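Long-range contacts in putative nucleotidyltransferase (Sulfolobus solfataricus P2, PDB 2RFF), which probably transfers nucleotidyl groups, although its own substrate is not established: residues A[31-36]-A[57-62]; A[13-18]-A[51-56]; A[2-7]-A[45-50]. All blocks are in the same frame, centred on the assembly; numbering follows the deposited sequence.

Interaction 1: A[31-36]-A[57-62]; sequences PNLEEV and FVFKGI
Asn32, Glu34 and Glu35 hold Val58 and Lys60 through five hydrogen bonds, four of them between backbones. Val58 O takes two N-H groups at once: Glu34 N at 2.9 Å and, longer, Glu35 N at 3.2 Å. Glu35 O accepts in return from Val58 N at 2.8 Å, and farther along Lys60 N donates to Asn32 O, also at 2.8 Å. The fifth bond comes from a side chain. With CG wedged between its own N and carbonyl carbon (chi1 61°), Asn32 swings ND2 within 3.0 Å of Lys60 O, which lies close to the amide plane; this bond fixes the rotation of the amide and brings OD1 to the edge of the Phe59 ring.

Apolar packing is centred on Leu33. Its CD1 sits over the middle of one Phe59 face, a CH-pi contact 3.7 Å from CD1 to the ring centroid, and also meets the edge of Phe57. Val36 lies alongside Phe57, its CG2 approaching CD1 of the ring. On this face, helix 6-29 covers Leu33, Val36 and Phe57. The other face carries Glu35 and Val58; the Glu35 carboxylate bonds to Tyr37 and forms salt bridges with Lys92 and Lys103.

Charges meet less closely. Lys60 NZ is 4.1 Å from Glu34 OE1, too far for a salt bridge, but a water spans the two, while Glu34 OE2 has Lys103 as its mate. Lys60 CG rests against Glu34 CB.

Two residues, Glu34 and Glu35, thus face the single Val58, a classic beta bulge in the antiparallel pairing of strands 33-39 and 53-59, neighbours within the mixed sheet of the nucleotidyltransferase fold.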
ATOM      1  N   PRO A  31      -6.950  -1.987 -14.759  1.00 14.83           N
ATOM      2  CA  PRO A  31      -7.196  -0.608 -15.165  1.00 14.79           C
ATOM      3  C   PRO A  31      -7.973   0.202 -14.131  1.00 13.47           C
ATOM      4  O   PRO A  31      -7.774   1.398 -14.070  1.00 14.57           O
ATOM      5  CB  PRO A  31      -7.994  -0.759 -16.475  1.00 15.31           C
ATOM      6  CG  PRO A  31      -7.606  -2.062 -17.009  1.00 17.69           C
ATOM      7  CD  PRO A  31      -7.443  -2.922 -15.796  1.00 15.49           C
ATOM      8  N   ASN A  32      -8.800  -0.461 -13.325  1.00 11.89           N
ATOM      9  CA  ASN A  32      -9.606   0.175 -12.256  1.00 12.42           C
ATOM     10  C   ASN A  32      -8.873   0.434 -10.921  1.00 12.68           C
ATOM     11  O   ASN A  32      -9.455   1.022 -10.024  1.00 13.80           O
ATOM     12  CB  ASN A  32     -10.949  -0.535 -12.013  1.00 13.71           C
ATOM     13  CG  ASN A  32     -10.807  -2.000 -11.570  1.00 11.92           C
ATOM     14  OD1 ASN A  32      -9.877  -2.692 -12.005  1.00 15.87           O
ATOM     15  ND2 ASN A  32     -11.742  -2.496 -10.764  1.00 17.66           N
ATOM     16  N   LEU A  33      -7.613   0.018 -10.779  1.00 10.91           N
ATOM     17  CA  LEU A  33      -6.807   0.420  -9.613  1.00 10.64           C
ATOM     18  C   LEU A  33      -6.608   1.928  -9.766  1.00 11.04           C
ATOM     19  O   LEU A  33      -6.114   2.387 -10.788  1.00 11.07           O
ATOM     20  CB  LEU A  33      -5.444  -0.261  -9.551  1.00 10.15           C
ATOM     21  CG  LEU A  33      -4.685   0.121  -8.256  1.00  9.65           C
ATOM     22  CD1 LEU A  33      -5.256  -0.571  -7.038  1.00  8.90           C
ATOM     23  CD2 LEU A  33      -3.246  -0.252  -8.423  1.00 10.58           C
ATOM     24  N   GLU A  34      -7.000   2.679  -8.742  1.00 11.98           N
ATOM     25  CA  GLU A  34      -6.979   4.141  -8.803  1.00 10.50           C
ATOM     26  C   GLU A  34      -5.964   4.795  -7.892  1.00 10.85           C
ATOM     27  O   GLU A  34      -5.349   5.795  -8.268  1.00 10.69           O
ATOM     28  CB  GLU A  34      -8.396   4.704  -8.586  1.00 11.40           C
ATOM     29  CG  GLU A  34      -8.502   6.194  -8.513  1.00 14.02           C
ATOM     30  CD  GLU A  34      -7.920   6.944  -9.722  1.00 17.10           C
ATOM     31  OE1 GLU A  34      -7.811   6.374 -10.819  1.00 19.21           O
ATOM     32  OE2 GLU A  34      -7.611   8.153  -9.562  1.00 16.11           O
ATOM     33  N   GLU A  35      -5.842   4.287  -6.678  1.00 11.25           N
ATOM     34  CA  GLU A  35      -4.942   4.836  -5.675  1.00 12.83           C
ATOM     35  C   GLU A  35      -4.396   3.710  -4.835  1.00 11.89           C
ATOM     36  O   GLU A  35      -5.060   2.682  -4.661  1.00 11.21           O
ATOM     37  CB  GLU A  35      -5.649   5.827  -4.724  1.00 15.89           C
ATOM     38  CG  GLU A  35      -6.070   7.141  -5.373  1.00 16.98           C
ATOM     39  CD  GLU A  35      -7.004   8.019  -4.590  1.00 17.32           C
ATOM     40  OE1 GLU A  35      -7.422   7.712  -3.457  1.00 18.90           O
ATOM     41  OE2 GLU A  35      -7.298   9.084  -5.132  1.00 24.92           O
ATOM     42  N   VAL A  36      -3.196   3.941  -4.318  1.00  9.31           N
ATOM     43  CA  VAL A  36      -2.617   3.062  -3.311  1.00  9.80           C
ATOM     44  C   VAL A  36      -2.101   3.944  -2.189  1.00  9.53           C
ATOM     45  O   VAL A  36      -1.466   4.975  -2.436  1.00 11.23           O
ATOM     46  CB  VAL A  36      -1.501   2.157  -3.853  1.00  9.72           C
ATOM     47  CG1 VAL A  36      -0.784   1.301  -2.749  1.00 10.22           C
ATOM     48  CG2 VAL A  36      -2.037   1.256  -4.931  1.00 10.03           C
ATOM     49  N   PHE A  57      -4.995  -0.930  -1.256  1.00 10.18           N
ATOM     50  CA  PHE A  57      -5.278  -0.829  -2.686  1.00  8.62           C
ATOM     51  C   PHE A  57      -6.705  -0.278  -2.820  1.00  9.42           C
ATOM     52  O   PHE A  57      -7.635  -0.869  -2.255  1.00 11.03           O
ATOM     53  CB  PHE A  57      -5.197  -2.193  -3.352  1.00  9.54           C
ATOM     54  CG  PHE A  57      -3.882  -2.852  -3.272  1.00 10.67           C
ATOM     55  CD1 PHE A  57      -2.951  -2.599  -4.241  1.00  9.50           C
ATOM     56  CD2 PHE A  57      -3.588  -3.729  -2.253  1.00  9.61           C
ATOM     57  CE1 PHE A  57      -1.736  -3.223  -4.238  1.00 10.18           C
ATOM     58  CE2 PHE A  57      -2.345  -4.390  -2.248  1.00 11.42           C
ATOM     59  CZ  PHE A  57      -1.427  -4.119  -3.217  1.00 11.84           C
ATOM     60  N   VAL A  58      -6.867   0.751  -3.632  1.00  9.66           N
ATOM     61  CA  VAL A  58      -8.174   1.440  -3.814  1.00  8.99           C
ATOM     62  C   VAL A  58      -8.559   1.326  -5.283  1.00 10.40           C
ATOM     63  O   VAL A  58      -7.843   1.820  -6.130  1.00 12.84           O
ATOM     64  CB  VAL A  58      -8.220   2.922  -3.358  1.00  8.65           C
ATOM     65  CG1 VAL A  58      -9.651   3.548  -3.513  1.00 10.68           C
ATOM     66  CG2 VAL A  58      -7.753   2.999  -1.935  1.00 11.11           C
ATOM     67  N   PHE A  59      -9.647   0.608  -5.555  1.00  9.23           N
ATOM     68  CA  PHE A  59     -10.137   0.335  -6.906  1.00 10.95           C
ATOM     69  C   PHE A  59     -11.447   1.020  -7.172  1.00 12.51           C
ATOM     70  O   PHE A  59     -12.232   1.179  -6.271  1.00 12.80           O
ATOM     71  CB  PHE A  59     -10.415  -1.163  -7.122  1.00 11.81           C
ATOM     72  CG  PHE A  59      -9.192  -2.060  -7.072  1.00 11.53           C
ATOM     73  CD1 PHE A  59      -8.700  -2.530  -5.873  1.00 10.15           C
ATOM     74  CD2 PHE A  59      -8.599  -2.541  -8.250  1.00 11.47           C
ATOM     75  CE1 PHE A  59      -7.585  -3.440  -5.838  1.00 11.50           C
ATOM     76  CE2 PHE A  59      -7.483  -3.399  -8.224  1.00 13.77           C
ATOM     77  CZ  PHE A  59      -6.993  -3.849  -7.018  1.00 13.19           C
ATOM     78  N   LYS A  60     -11.672   1.390  -8.424  1.00 13.16           N
ATOM     79  CA  LYS A  60     -12.984   1.906  -8.838  1.00 16.00           C
ATOM     80  C   LYS A  60     -13.904   0.735  -9.162  1.00 15.87           C
ATOM     81  O   LYS A  60     -13.455  -0.286  -9.642  1.00 16.32           O
ATOM     82  CB  LYS A  60     -12.855   2.814 -10.072  1.00 17.78           C
ATOM     83  CG  LYS A  60     -11.964   3.995  -9.783  1.00 22.47           C
ATOM     84  CD  LYS A  60     -12.121   5.176 -10.721  1.00 23.61           C
ATOM     85  CE  LYS A  60     -11.287   5.088 -11.957  1.00 28.75           C
ATOM     86  NZ  LYS A  60     -11.389   6.385 -12.768  1.00 29.24           N
ATOM     87  N   GLY A  61     -15.188   0.881  -8.843  1.00 15.76           N
ATOM     88  CA  GLY A  61     -16.226  -0.062  -9.237  1.00 15.36           C
ATOM     89  C   GLY A  61     -16.245  -1.440  -8.603  1.00 17.03           C
ATOM     90  O   GLY A  61     -16.701  -2.395  -9.247  1.00 19.08           O
ATOM     91  N   ILE A  62     -15.762  -1.574  -7.368  1.00 15.57           N
ATOM     92  CA  ILE A  62     -15.780  -2.886  -6.662  1.00 14.30           C
ATOM     93  C   ILE A  62     -16.661  -2.879  -5.412  1.00 15.56           C
ATOM     94  O   ILE A  62     -16.538  -3.757  -4.585  1.00 15.80           O
ATOM     95  CB  ILE A  62     -14.341  -3.406  -6.328  1.00 14.21           C
ATOM     96  CG1 ILE A  62     -13.631  -2.496  -5.324  1.00 15.47           C
ATOM     97  CG2 ILE A  62     -13.516  -3.507  -7.605  1.00 15.05           C
ATOM     98  CD1 ILE A  62     -12.462  -3.172  -4.598  1.00 15.67           C
TER
HETATM   99  O   HOH W   1      -8.357   6.435 -13.473  1.00 25.18           O

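Interaction 2: A[13-18]-A[51-56]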
ATOM      1  N   ILE A  13      13.295   2.318   3.341  1.00 14.97           N
ATOM      2  CA  ILE A  13      13.668   2.381   1.934  1.00 16.35           C
ATOM      3  C   ILE A  13      13.374   1.052   1.239  1.00 14.92           C
ATOM      4  O   ILE A  13      12.690   1.009   0.214  1.00 14.20           O
ATOM      5  CB  ILE A  13      15.155   2.796   1.743  1.00 16.01           C
ATOM      6  CG1 ILE A  13      15.371   4.213   2.279  1.00 18.38           C
ATOM      7  CG2 ILE A  13      15.558   2.791   0.276  1.00 17.60           C
ATOM      8  CD1 ILE A  13      16.818   4.625   2.425  1.00 18.00           C
ATOM      9  N   ARG A  14      13.848  -0.045   1.825  1.00 14.96           N
ATOM     10  CA  ARG A  14      13.624  -1.365   1.278  1.00 15.48           C
ATOM     11  C   ARG A  14      12.132  -1.730   1.165  1.00 13.77           C
ATOM     12  O   ARG A  14      11.676  -2.255   0.149  1.00 12.47           O
ATOM     13  CB  ARG A  14      14.365  -2.387   2.155  1.00 17.59           C
ATOM     14  CG  ARG A  14      14.262  -3.792   1.752  1.00 20.36           C
ATOM     15  CD  ARG A  14      15.193  -4.660   2.564  1.00 22.04           C
ATOM     16  NE  ARG A  14      14.863  -4.664   3.996  1.00 26.15           N
ATOM     17  CZ  ARG A  14      15.575  -4.134   5.015  1.00 27.39           C
ATOM     18  NH1 ARG A  14      16.738  -3.493   4.867  1.00 27.38           N
ATOM     19  NH2 ARG A  14      15.089  -4.251   6.242  1.00 27.64           N
HETATM   20  N   MSE A  15      11.352  -1.364   2.176  1.00 13.58           N
HETATM   21  CA  MSE A  15       9.912  -1.719   2.217  0.50 15.13           C
HETATM   22  C   MSE A  15       9.099  -0.890   1.221  1.00 12.68           C
HETATM   23  O   MSE A  15       8.188  -1.408   0.601  1.00 12.51           O
HETATM   24  CB  MSE A  15       9.347  -1.630   3.632  0.50 15.00           C
HETATM   25  CG  MSE A  15       9.863  -2.690   4.591  0.50 16.17           C
HETATM   26 SE   MSE A  15       8.719  -4.192   4.906  0.60 19.43          SE
HETATM   27  CE  MSE A  15       8.752  -5.050   3.209  0.80 18.26           C
ATOM     28  N   LEU A  16       9.482   0.355   1.048  1.00 12.51           N
ATOM     29  CA  LEU A  16       8.819   1.226   0.074  1.00 12.30           C
ATOM     30  C   LEU A  16       9.139   0.732  -1.343  1.00 11.85           C
ATOM     31  O   LEU A  16       8.270   0.738  -2.214  1.00 14.20           O
ATOM     32  CB  LEU A  16       9.197   2.699   0.270  1.00 11.85           C
ATOM     33  CG  LEU A  16       8.605   3.373   1.500  1.00 11.84           C
ATOM     34  CD1 LEU A  16       9.288   4.714   1.818  1.00 16.02           C
ATOM     35  CD2 LEU A  16       7.057   3.582   1.449  1.00 13.56           C
ATOM     36  N   LYS A  17      10.377   0.275  -1.566  1.00 12.01           N
ATOM     37  CA  LYS A  17      10.743  -0.252  -2.870  0.50 13.00           C
ATOM     38  C   LYS A  17       9.990  -1.570  -3.185  1.00 12.37           C
ATOM     39  O   LYS A  17       9.566  -1.764  -4.320  1.00 13.65           O
ATOM     40  CB  LYS A  17      12.251  -0.324  -3.004  0.50 12.99           C
ATOM     41  CG  LYS A  17      12.904   1.079  -3.087  0.50 16.77           C
ATOM     42  CD  LYS A  17      14.446   1.002  -3.136  0.50 16.05           C
ATOM     43  CE  LYS A  17      15.154   2.361  -3.194  0.50 17.46           C
ATOM     44  NZ  LYS A  17      16.657   2.158  -3.102  0.50 20.06           N
ATOM     45  N   LEU A  18       9.801  -2.448  -2.192  1.00 10.37           N
ATOM     46  CA  LEU A  18       9.005  -3.644  -2.370  1.00 11.45           C
ATOM     47  C   LEU A  18       7.544  -3.284  -2.680  1.00  9.90           C
ATOM     48  O   LEU A  18       6.971  -3.868  -3.602  1.00 11.67           O
ATOM     49  CB  LEU A  18       9.052  -4.542  -1.156  1.00 10.87           C
ATOM     50  CG  LEU A  18       8.159  -5.786  -1.159  1.00 12.58           C
ATOM     51  CD1 LEU A  18       8.401  -6.677  -2.378  1.00 15.69           C
ATOM     52  CD2 LEU A  18       8.289  -6.504   0.152  1.00 14.34           C
ATOM     53  N   SER A  51       9.236  -4.008  11.235  1.00 13.08           N
ATOM     54  CA  SER A  51       7.822  -3.820  10.945  1.00 13.88           C
ATOM     55  C   SER A  51       7.459  -4.186   9.525  1.00 12.66           C
ATOM     56  O   SER A  51       8.282  -4.065   8.594  1.00 13.28           O
ATOM     57  CB  SER A  51       7.395  -2.367  11.189  1.00 15.34           C
ATOM     58  OG  SER A  51       7.571  -1.980  12.535  1.00 14.84           O
ATOM     59  N   ASP A  52       6.238  -4.710   9.366  1.00 11.65           N
ATOM     60  CA  ASP A  52       5.792  -4.986   8.006  0.50 13.07           C
ATOM     61  C   ASP A  52       5.428  -3.652   7.360  1.00 12.31           C
ATOM     62  O   ASP A  52       5.569  -2.574   7.979  1.00 12.63           O
ATOM     63  CB  ASP A  52       4.655  -6.008   7.961  0.50 13.56           C
ATOM     64  CG  ASP A  52       3.414  -5.545   8.653  0.50 13.70           C
ATOM     65  OD1 ASP A  52       3.334  -4.367   9.064  0.50 18.93           O
ATOM     66  OD2 ASP A  52       2.517  -6.397   8.786  0.50 16.79           O
ATOM     67  N   ILE A  53       5.053  -3.710   6.090  1.00 11.61           N
ATOM     68  CA  ILE A  53       4.517  -2.507   5.421  1.00 11.63           C
ATOM     69  C   ILE A  53       3.063  -2.878   5.070  1.00 12.34           C
ATOM     70  O   ILE A  53       2.767  -3.984   4.594  1.00 13.26           O
ATOM     71  CB  ILE A  53       5.337  -1.988   4.227  1.00 12.21           C
ATOM     72  CG1 ILE A  53       4.777  -0.637   3.772  1.00 13.29           C
ATOM     73  CG2 ILE A  53       5.308  -2.947   3.043  1.00 13.12           C
ATOM     74  CD1 ILE A  53       5.750   0.129   2.884  1.00 13.21           C
ATOM     75  N   ASP A  54       2.149  -1.953   5.335  1.00 11.67           N
ATOM     76  CA  ASP A  54       0.719  -2.150   5.100  1.00 11.24           C
ATOM     77  C   ASP A  54       0.281  -1.336   3.898  1.00  9.92           C
ATOM     78  O   ASP A  54       0.473  -0.112   3.874  1.00  9.62           O
ATOM     79  CB  ASP A  54      -0.050  -1.729   6.339  1.00 10.94           C
ATOM     80  CG  ASP A  54       0.253  -2.586   7.528  1.00 13.70           C
ATOM     81  OD1 ASP A  54       0.359  -3.818   7.395  1.00 14.76           O
ATOM     82  OD2 ASP A  54       0.392  -2.053   8.636  1.00 14.63           O
ATOM     83  N   ILE A  55      -0.327  -2.024   2.925  1.00 11.17           N
ATOM     84  CA  ILE A  55      -0.684  -1.436   1.651  1.00 11.61           C
ATOM     85  C   ILE A  55      -2.185  -1.470   1.468  1.00 10.75           C
ATOM     86  O   ILE A  55      -2.789  -2.530   1.549  1.00 11.66           O
ATOM     87  CB  ILE A  55      -0.011  -2.191   0.487  1.00 11.88           C
ATOM     88  CG1 ILE A  55       1.523  -2.232   0.674  1.00 12.11           C
ATOM     89  CG2 ILE A  55      -0.375  -1.492  -0.856  1.00 13.15           C
ATOM     90  CD1 ILE A  55       2.192  -3.006  -0.459  1.00 13.85           C
ATOM     91  N   LEU A  56      -2.775  -0.302   1.216  1.00 11.34           N
ATOM     92  CA  LEU A  56      -4.202  -0.161   0.911  1.00 10.42           C
ATOM     93  C   LEU A  56      -4.347   0.028  -0.595  1.00  9.10           C
ATOM     94  O   LEU A  56      -3.878   1.030  -1.130  1.00 10.01           O
ATOM     95  CB  LEU A  56      -4.833   1.010   1.665  1.00 10.21           C
ATOM     96  CG  LEU A  56      -6.238   1.396   1.200  1.00  9.91           C
ATOM     97  CD1 LEU A  56      -7.188   0.213   1.338  1.00 10.25           C
ATOM     98  CD2 LEU A  56      -6.709   2.654   1.902  1.00 11.74           C
TER
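Met15, a selenomethionine, meets Ile53 where helix 6-29 passes the start of strand 53-59, their CA atoms 6.3 Å apart. The Met15 side chain leaves the helix toward the strand and bends at chi2 (-100°) and again at chi3, running past Ile53 in the opposite sense. Its CB lies 4.1 Å from Ile53 CB. In the conformer described, one of two, SE comes within 3.7 Å of Ser51 O, a van der Waals approach to a carbonyl that accepts a hydrogen bond from Arg42. The terminal CE then turns back to lie 4.0 Å from Ile53 CG2. The helix backbone takes part as well: Met15 O is 3.7 Å from Ile53 CD1, so the isoleucine tip rests against the helix backbone.

At Leu16 the CB points away from the strand, yet the CD2 branch returns and touches Ile53 CD1 at 4.0 Å, the two side chains crossing at about a right angle. Leu18, nearly one turn beyond Met15, faces the same sheet but packs on Val82 of strand 82-88.

Ile53 reaches all this because CG1 stands anti to its N (chi1 -172°), which carries CD1 to the helix and leaves CG2 for the Met15 methyl. Ile38, Val82 and Arg42 pack around it. An alanine here, without CG1, CD1 and CG2, would probably open a gap beneath Met15 and Leu16 and leave the Met15 methyl without its partner.

The two segments are joined by apolar surfaces without hydrogen bonds, which implies that shape and exclusion of water, rather than directional bonds, seat the helix on this end of the strand.

Interaction 3: A[2-7]-A[45-50]; sequences MGKGKS and GDYLDT
Lys4 and Ser7 make a polar surface contact with Gly45, Tyr47 and Asp49, joining the start of helix 6-29 to the loop that follows helix 41-44. In the conformer described, one of two, the Lys4 chain bends at chi2 (-73°) and then runs extended across the Tyr47 ring. NZ ends over the centre of one ring face, 4.0 Å from the centroid and close to the ring normal, a cation-pi contact, and CE adds a CH-pi contact on that face. The same NZ donates to Gly45 O at 2.7 Å, tilted from the carbonyl plane, and has Tyr47 O 2.8 Å away, so the ammonium sits among a ring and two carbonyls. Gly45 itself leaves helix 41-44 with positive phi.

Farther along, Ser7 OG donates to Asp49 OD2 at 2.6 Å; OD2 accepts with its anti lone pair, the one turned away from the other carboxylate oxygen. Ser7 is in the first turn of its helix, whose positive end would probably favour a carboxylate here.

Tyr47 is the buried element: beyond Lys4 it packs on Ala8, Ile9 and Gln12 of helix 6-29 and on Ser41 and Arg42 of helix 41-44, wedged between the two helices just ahead of strand 53-59.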
HETATM    1  N   MSE A   2      17.934  13.113  14.313  1.00 32.75           N
HETATM    2  CA  MSE A   2      17.678  11.732  13.808  0.50 31.95           C
HETATM    3  C   MSE A   2      17.047  10.769  14.828  1.00 30.82           C
HETATM    4  O   MSE A   2      17.730   9.986  15.516  1.00 32.65           O
HETATM    5  CB  MSE A   2      18.944  11.042  13.235  0.50 32.89           C
HETATM    6  CG  MSE A   2      19.631  11.642  11.986  0.50 35.55           C
HETATM    7 SE   MSE A   2      18.668  11.812  10.229  0.38 40.53          SE
HETATM    8  CE  MSE A   2      17.380  13.212  10.681  0.50 37.48           C
ATOM      9  N   GLY A   3      15.715  10.821  14.903  1.00 26.21           N
ATOM     10  CA  GLY A   3      14.951   9.927  15.757  1.00 23.09           C
ATOM     11  C   GLY A   3      14.889   8.488  15.269  1.00 21.68           C
ATOM     12  O   GLY A   3      14.545   7.609  16.049  1.00 21.05           O
ATOM     13  N   LYS A   4      15.160   8.249  13.973  1.00 21.67           N
ATOM     14  CA  LYS A   4      15.226   6.908  13.384  0.50 22.70           C
ATOM     15  C   LYS A   4      16.697   6.595  13.105  1.00 22.69           C
ATOM     16  O   LYS A   4      17.421   7.431  12.547  1.00 24.84           O
ATOM     17  CB  LYS A   4      14.431   6.840  12.079  0.50 22.81           C
ATOM     18  CG  LYS A   4      12.927   7.026  12.244  0.50 23.31           C
ATOM     19  CD  LYS A   4      12.291   5.804  12.862  0.50 23.46           C
ATOM     20  CE  LYS A   4      10.851   6.060  13.176  0.50 22.48           C
ATOM     21  NZ  LYS A   4      10.247   4.869  13.825  0.50 21.17           N
ATOM     22  N   GLY A   5      17.132   5.407  13.478  1.00 22.71           N
ATOM     23  CA  GLY A   5      18.480   4.993  13.256  1.00 21.77           C
ATOM     24  C   GLY A   5      18.622   4.420  11.876  1.00 20.80           C
ATOM     25  O   GLY A   5      17.659   4.262  11.120  1.00 21.46           O
ATOM     26  N   LYS A   6      19.845   4.016  11.594  1.00 21.38           N
ATOM     27  CA  LYS A   6      20.241   3.487  10.291  1.00 22.43           C
ATOM     28  C   LYS A   6      19.447   2.249   9.853  1.00 19.39           C
ATOM     29  O   LYS A   6      19.021   2.154   8.701  1.00 17.32           O
ATOM     30  CB  LYS A   6      21.737   3.202  10.371  1.00 23.42           C
ATOM     31  CG  LYS A   6      22.440   2.885   9.097  1.00 27.08           C
ATOM     32  CD  LYS A   6      23.988   2.872   9.284  1.00 26.70           C
ATOM     33  CE  LYS A   6      24.609   4.274   9.579  1.00 30.72           C
ATOM     34  NZ  LYS A   6      26.123   4.257   9.533  1.00 32.27           N
ATOM     35  N   SER A   7      19.201   1.331  10.782  1.00 16.25           N
ATOM     36  CA  SER A   7      18.515   0.092  10.460  1.00 16.51           C
ATOM     37  C   SER A   7      17.053   0.364  10.124  1.00 15.77           C
ATOM     38  O   SER A   7      16.540  -0.175   9.141  1.00 16.19           O
ATOM     39  CB  SER A   7      18.641  -0.924  11.600  1.00 16.35           C
ATOM     40  OG  SER A   7      18.024  -2.131  11.247  1.00 18.84           O
ATOM     41  N   GLY A  45       4.896   6.621  11.464  1.00 13.62           N
ATOM     42  CA  GLY A  45       6.234   6.888  11.977  1.00 15.63           C
ATOM     43  C   GLY A  45       6.653   6.013  13.135  1.00 16.52           C
ATOM     44  O   GLY A  45       7.856   5.963  13.418  1.00 18.65           O
ATOM     45  N   ASP A  46       5.726   5.283  13.762  1.00 14.98           N
ATOM     46  CA  ASP A  46       6.016   4.443  14.952  1.00 17.25           C
ATOM     47  C   ASP A  46       6.473   3.019  14.615  1.00 17.13           C
ATOM     48  O   ASP A  46       6.139   2.075  15.314  1.00 18.81           O
ATOM     49  CB  ASP A  46       4.821   4.431  15.917  1.00 20.08           C
ATOM     50  CG  ASP A  46       3.567   3.853  15.316  1.00 21.63           C
ATOM     51  OD1 ASP A  46       3.338   4.083  14.136  1.00 21.43           O
ATOM     52  OD2 ASP A  46       2.801   3.161  16.005  1.00 25.76           O
ATOM     53  N   TYR A  47       7.238   2.882  13.536  1.00 15.19           N
ATOM     54  CA  TYR A  47       7.711   1.593  13.059  1.00 14.34           C
ATOM     55  C   TYR A  47       9.070   1.260  13.600  1.00 15.49           C
ATOM     56  O   TYR A  47       9.839   2.134  14.018  1.00 16.70           O
ATOM     57  CB  TYR A  47       7.765   1.554  11.525  1.00 13.76           C
ATOM     58  CG  TYR A  47       8.763   2.486  10.849  1.00 14.83           C
ATOM     59  CD1 TYR A  47      10.078   2.078  10.597  1.00 14.90           C
ATOM     60  CD2 TYR A  47       8.394   3.755  10.431  1.00 14.33           C
ATOM     61  CE1 TYR A  47      10.991   2.906   9.981  1.00 15.25           C
ATOM     62  CE2 TYR A  47       9.312   4.593   9.789  1.00 14.26           C
ATOM     63  CZ  TYR A  47      10.624   4.161   9.570  1.00 14.35           C
ATOM     64  OH  TYR A  47      11.501   5.030   8.937  1.00 16.82           O
ATOM     65  N   LEU A  48       9.337  -0.041  13.550  1.00 14.78           N
ATOM     66  CA  LEU A  48      10.615  -0.626  13.890  1.00 14.38           C
ATOM     67  C   LEU A  48      11.239  -1.081  12.596  1.00 14.62           C
ATOM     68  O   LEU A  48      10.549  -1.236  11.586  1.00 14.38           O
ATOM     69  CB  LEU A  48      10.402  -1.846  14.761  1.00 16.22           C
ATOM     70  CG  LEU A  48       9.855  -1.633  16.177  1.00 17.27           C
ATOM     71  CD1 LEU A  48       9.461  -2.951  16.850  1.00 20.55           C
ATOM     72  CD2 LEU A  48      10.873  -0.907  17.023  1.00 23.69           C
ATOM     73  N   ASP A  49      12.533  -1.400  12.631  1.00 14.71           N
ATOM     74  CA  ASP A  49      13.188  -1.954  11.439  1.00 14.32           C
ATOM     75  C   ASP A  49      12.549  -3.289  10.965  1.00 12.75           C
ATOM     76  O   ASP A  49      12.568  -3.600   9.790  1.00 17.22           O
ATOM     77  CB  ASP A  49      14.719  -2.103  11.605  1.00 15.40           C
ATOM     78  CG  ASP A  49      15.134  -3.006  12.768  1.00 17.06           C
ATOM     79  OD1 ASP A  49      14.316  -3.421  13.600  1.00 17.36           O
ATOM     80  OD2 ASP A  49      16.351  -3.285  12.854  1.00 21.54           O
ATOM     81  N   THR A  50      11.954  -4.041  11.879  1.00 12.93           N
ATOM     82  CA  THR A  50      11.282  -5.318  11.593  1.00 14.35           C
ATOM     83  C   THR A  50       9.784  -5.212  11.215  1.00 14.24           C
ATOM     84  O   THR A  50       9.106  -6.217  10.950  1.00 16.05           O
ATOM     85  CB  THR A  50      11.369  -6.235  12.853  1.00 15.15           C
ATOM     86  OG1 THR A  50      10.903  -5.507  13.997  1.00 18.56           O
ATOM     87  CG2 THR A  50      12.823  -6.676  13.102  1.00 16.18           C
TER

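Overall arrangement
The three contacts follow one another along the molecule. Interaction 3, at one tip, lies 13 Å from interaction 2 between centres, and both use helix 6-29; their segments 45-50 and 51-56 adjoin in the sequence. Interactions 2 and 1 share strand 53-59, with centres 19 Å apart, and meet where Val36 CG1 packs 3.4 Å from Ile55 CG2. Interactions 1 and 3 are separate, about 15 Å between nearest atoms, on opposite sides of the chain's centre. Asp52 and Asp54 of segment 51-56 fit the Asp-x-Asp pattern that in related nucleotidyltransferases carries metal ligands, so interaction 2 probably lies beside the active site.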